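Local atomic coordinates of ATP-dependent protease subunit HslV (Trypanosoma brucei brucei, PDB entry 4HNZ), a protein that forms the proteolytic double ring of the mitochondrial HslVU complex, degrading substrate proteins that its ATP-dependent partner HslU recognises, unfolds and delivers. Residues Asp118-Ile123 / Phe129-Ala134. Sequence-based numbering, arbitrary orientation.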
ATOM      1  N   ASP A 118       3.670   8.974  42.181  1.00 23.14           N
ATOM      2  CA  ASP A 118       4.599  10.044  41.948  1.00 22.63           C
ATOM      3  C   ASP A 118       3.976  11.368  41.454  1.00 21.10           C
ATOM      4  O   ASP A 118       4.687  12.341  41.325  1.00 20.92           O
ATOM      5  CB  ASP A 118       5.702   9.572  40.993  1.00 23.36           C
ATOM      6  CG  ASP A 118       5.178   9.249  39.599  1.00 24.77           C
ATOM      7  OD1 ASP A 118       4.090   9.768  39.184  1.00 26.25           O
ATOM      8  OD2 ASP A 118       5.841   8.439  38.914  1.00 24.24           O
ATOM      9  N   GLY A 119       2.684  11.403  41.157  1.00 19.82           N
ATOM     10  CA  GLY A 119       2.030  12.651  40.761  1.00 18.79           C
ATOM     11  C   GLY A 119       2.343  13.188  39.374  1.00 17.44           C
ATOM     12  O   GLY A 119       2.033  14.331  39.059  1.00 16.73           O
ATOM     13  N   ILE A 120       2.889  12.363  38.501  1.00 16.69           N
ATOM     14  CA  ILE A 120       3.345  12.852  37.193  1.00 16.00           C
ATOM     15  C   ILE A 120       2.491  12.342  36.034  1.00 15.14           C
ATOM     16  O   ILE A 120       2.243  11.152  35.900  1.00 15.38           O
ATOM     17  CB  ILE A 120       4.816  12.425  36.942  1.00 15.99           C
ATOM     18  CG1 ILE A 120       5.713  13.077  37.951  1.00 17.16           C
ATOM     19  CG2 ILE A 120       5.277  12.768  35.512  1.00 15.72           C
ATOM     20  CD1 ILE A 120       7.069  12.406  38.026  1.00 17.96           C
ATOM     21  N   VAL A 121       2.111  13.269  35.169  1.00 14.81           N
ATOM     22  CA  VAL A 121       1.350  12.995  33.965  1.00 14.20           C
ATOM     23  C   VAL A 121       1.876  13.862  32.847  1.00 13.54           C
ATOM     24  O   VAL A 121       2.262  14.985  33.080  1.00 13.51           O
ATOM     25  CB  VAL A 121      -0.138  13.416  34.155  1.00 14.85           C
ATOM     26  CG1 VAL A 121      -0.944  13.206  32.886  1.00 14.73           C
ATOM     27  CG2 VAL A 121      -0.778  12.592  35.253  1.00 15.42           C
ATOM     28  N   ALA A 122       1.884  13.340  31.634  1.00 13.26           N
ATOM     29  CA  ALA A 122       2.405  14.097  30.503  1.00 13.49           C
ATOM     30  C   ALA A 122       1.862  13.586  29.185  1.00 13.01           C
ATOM     31  O   ALA A 122       1.626  12.392  29.031  1.00 12.71           O
ATOM     32  CB  ALA A 122       3.928  14.007  30.475  1.00 13.87           C
ATOM     33  N   ILE A 123       1.738  14.501  28.230  1.00 12.95           N
ATOM     34  CA  ILE A 123       1.292  14.194  26.887  1.00 12.70           C
ATOM     35  C   ILE A 123       2.138  14.929  25.830  1.00 12.78           C
ATOM     36  O   ILE A 123       2.954  15.789  26.151  1.00 11.36           O
ATOM     37  CB  ILE A 123      -0.177  14.570  26.654  1.00 13.05           C
ATOM     38  CG1 ILE A 123      -0.452  16.033  26.997  1.00 13.16           C
ATOM     39  CG2 ILE A 123      -1.060  13.669  27.491  1.00 14.01           C
ATOM     40  CD1 ILE A 123      -1.833  16.535  26.630  1.00 13.00           C
ATOM     41  N   PHE A 129       9.378  11.755  27.371  1.00 13.11           N
ATOM     42  CA  PHE A 129      10.715  12.135  27.803  1.00 12.91           C
ATOM     43  C   PHE A 129      10.615  12.935  29.090  1.00 12.44           C
ATOM     44  O   PHE A 129      11.399  12.764  30.007  1.00 12.15           O
ATOM     45  CB  PHE A 129      11.434  12.935  26.695  1.00 12.98           C
ATOM     46  CG  PHE A 129      11.307  12.310  25.357  1.00 13.32           C
ATOM     47  CD1 PHE A 129      11.496  10.961  25.197  1.00 13.97           C
ATOM     48  CD2 PHE A 129      11.072  13.077  24.226  1.00 13.52           C
ATOM     49  CE1 PHE A 129      11.377  10.354  23.932  1.00 14.59           C
ATOM     50  CE2 PHE A 129      10.979  12.495  22.968  1.00 13.66           C
ATOM     51  CZ  PHE A 129      11.119  11.114  22.815  1.00 13.95           C
ATOM     52  N   ALA A 130       9.599  13.802  29.158  1.00 12.13           N
ATOM     53  CA  ALA A 130       9.443  14.689  30.281  1.00 12.25           C
ATOM     54  C   ALA A 130       9.130  13.887  31.512  1.00 12.55           C
ATOM     55  O   ALA A 130       9.617  14.133  32.613  1.00 13.57           O
ATOM     56  CB  ALA A 130       8.339  15.686  29.983  1.00 12.34           C
ATOM     57  N   LYS A 131       8.269  12.948  31.331  1.00 13.26           N
ATOM     58  CA  LYS A 131       7.849  12.073  32.406  1.00 14.44           C
ATOM     59  C   LYS A 131       9.001  11.254  32.941  1.00 14.27           C
ATOM     60  O   LYS A 131       9.213  11.185  34.148  1.00 15.00           O
ATOM     61  CB  LYS A 131       6.806  11.175  31.869  1.00 15.01           C
ATOM     62  CG  LYS A 131       6.463  10.105  32.813  1.00 17.96           C
ATOM     63  CD  LYS A 131       5.534   9.114  32.156  1.00 19.57           C
ATOM     64  CE  LYS A 131       4.088   9.346  32.568  1.00 21.12           C
ATOM     65  NZ  LYS A 131       3.264   8.168  32.115  1.00 21.45           N
ATOM     66  N   ALA A 132       9.829  10.720  32.057  1.00 13.40           N
ATOM     67  CA  ALA A 132      11.034  10.032  32.486  1.00 13.76           C
ATOM     68  C   ALA A 132      11.991  10.950  33.305  1.00 14.19           C
ATOM     69  O   ALA A 132      12.489  10.581  34.366  1.00 14.79           O
ATOM     70  CB  ALA A 132      11.775   9.447  31.280  1.00 13.53           C
ATOM     71  N   ALA A 133      12.213  12.147  32.829  1.00 13.95           N
ATOM     72  CA  ALA A 133      13.076  13.041  33.560  1.00 14.37           C
ATOM     73  C   ALA A 133      12.431  13.423  34.892  1.00 14.66           C
ATOM     74  O   ALA A 133      13.132  13.467  35.912  1.00 15.47           O
ATOM     75  CB  ALA A 133      13.389  14.281  32.737  1.00 13.91           C
ATOM     76  N   ALA A 134      11.149  13.739  34.902  1.00 13.93           N
ATOM     77  CA  ALA A 134      10.516  14.131  36.147  1.00 14.20           C
ATOM     78  C   ALA A 134      10.527  13.001  37.148  1.00 14.88           C
ATOM     79  O   ALA A 134      10.695  13.216  38.346  1.00 15.45           O
ATOM     80  CB  ALA A 134       9.079  14.562  35.920  1.00 14.12           C
TER
HETATM   81  O   HOH W   1       0.970   9.214  34.155  1.00 27.40           O
HETATM   82  O   HOH W   2       1.256  10.562  31.559  1.00 14.06           O
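Strand 120-123 and the helical segment 129-134 run nearly antiparallel, their axes 159° apart and 7.9 Å at closest approach, with Ala122 and Lys131 the closest pair, CA to CA 6.1 Å. This is a strand-helix layer contact of the Ntn-hydrolase sandwich, in which helices cover the outer face of a sheet; here the strand pairs antiparallel with strand 3-8, and the side chain of Ala122 lies about 10 Å from that of Thr1, probably the catalytic N-terminal threonine, as in relatives. Alternation along the strand sorts the side chains: Ile120 and Ala122 point toward the helix, while Val121 points to the other sheet, touching Thr103 and Glu105.

Ile120 spreads its two branches over two residues about one turn apart, Lys131 and Ala134. With Ile120 CG2 anti to the backbone N, that methyl meets Lys131 CG at 4.0 Å, and the longer branch carries Ile120 CD1 to 3.6 Å from Ala134 CB. Beside it the small Ala122 CB lies 4.3 Å from Lys131 CB. The lysine thus packs through its aliphatic stem, then bends at chi3 (-101°) and brings its amino group alongside the edge of the strand. There two waters link it to the backbone: one donates to Ile120 O, the other accepts from Ala122 N, and each accepts a weak bond from Lys131 NZ. Just before the strand, Asp118 makes an Asx turn, and its OD2 forms a salt bridge with Arg135 NE, in helix 127-137. In that turn, Ile120 N donates to Asp118 OD1 over 2.9 Å, reaching the oxygen from its anti side, 34° out of the carboxylate plane.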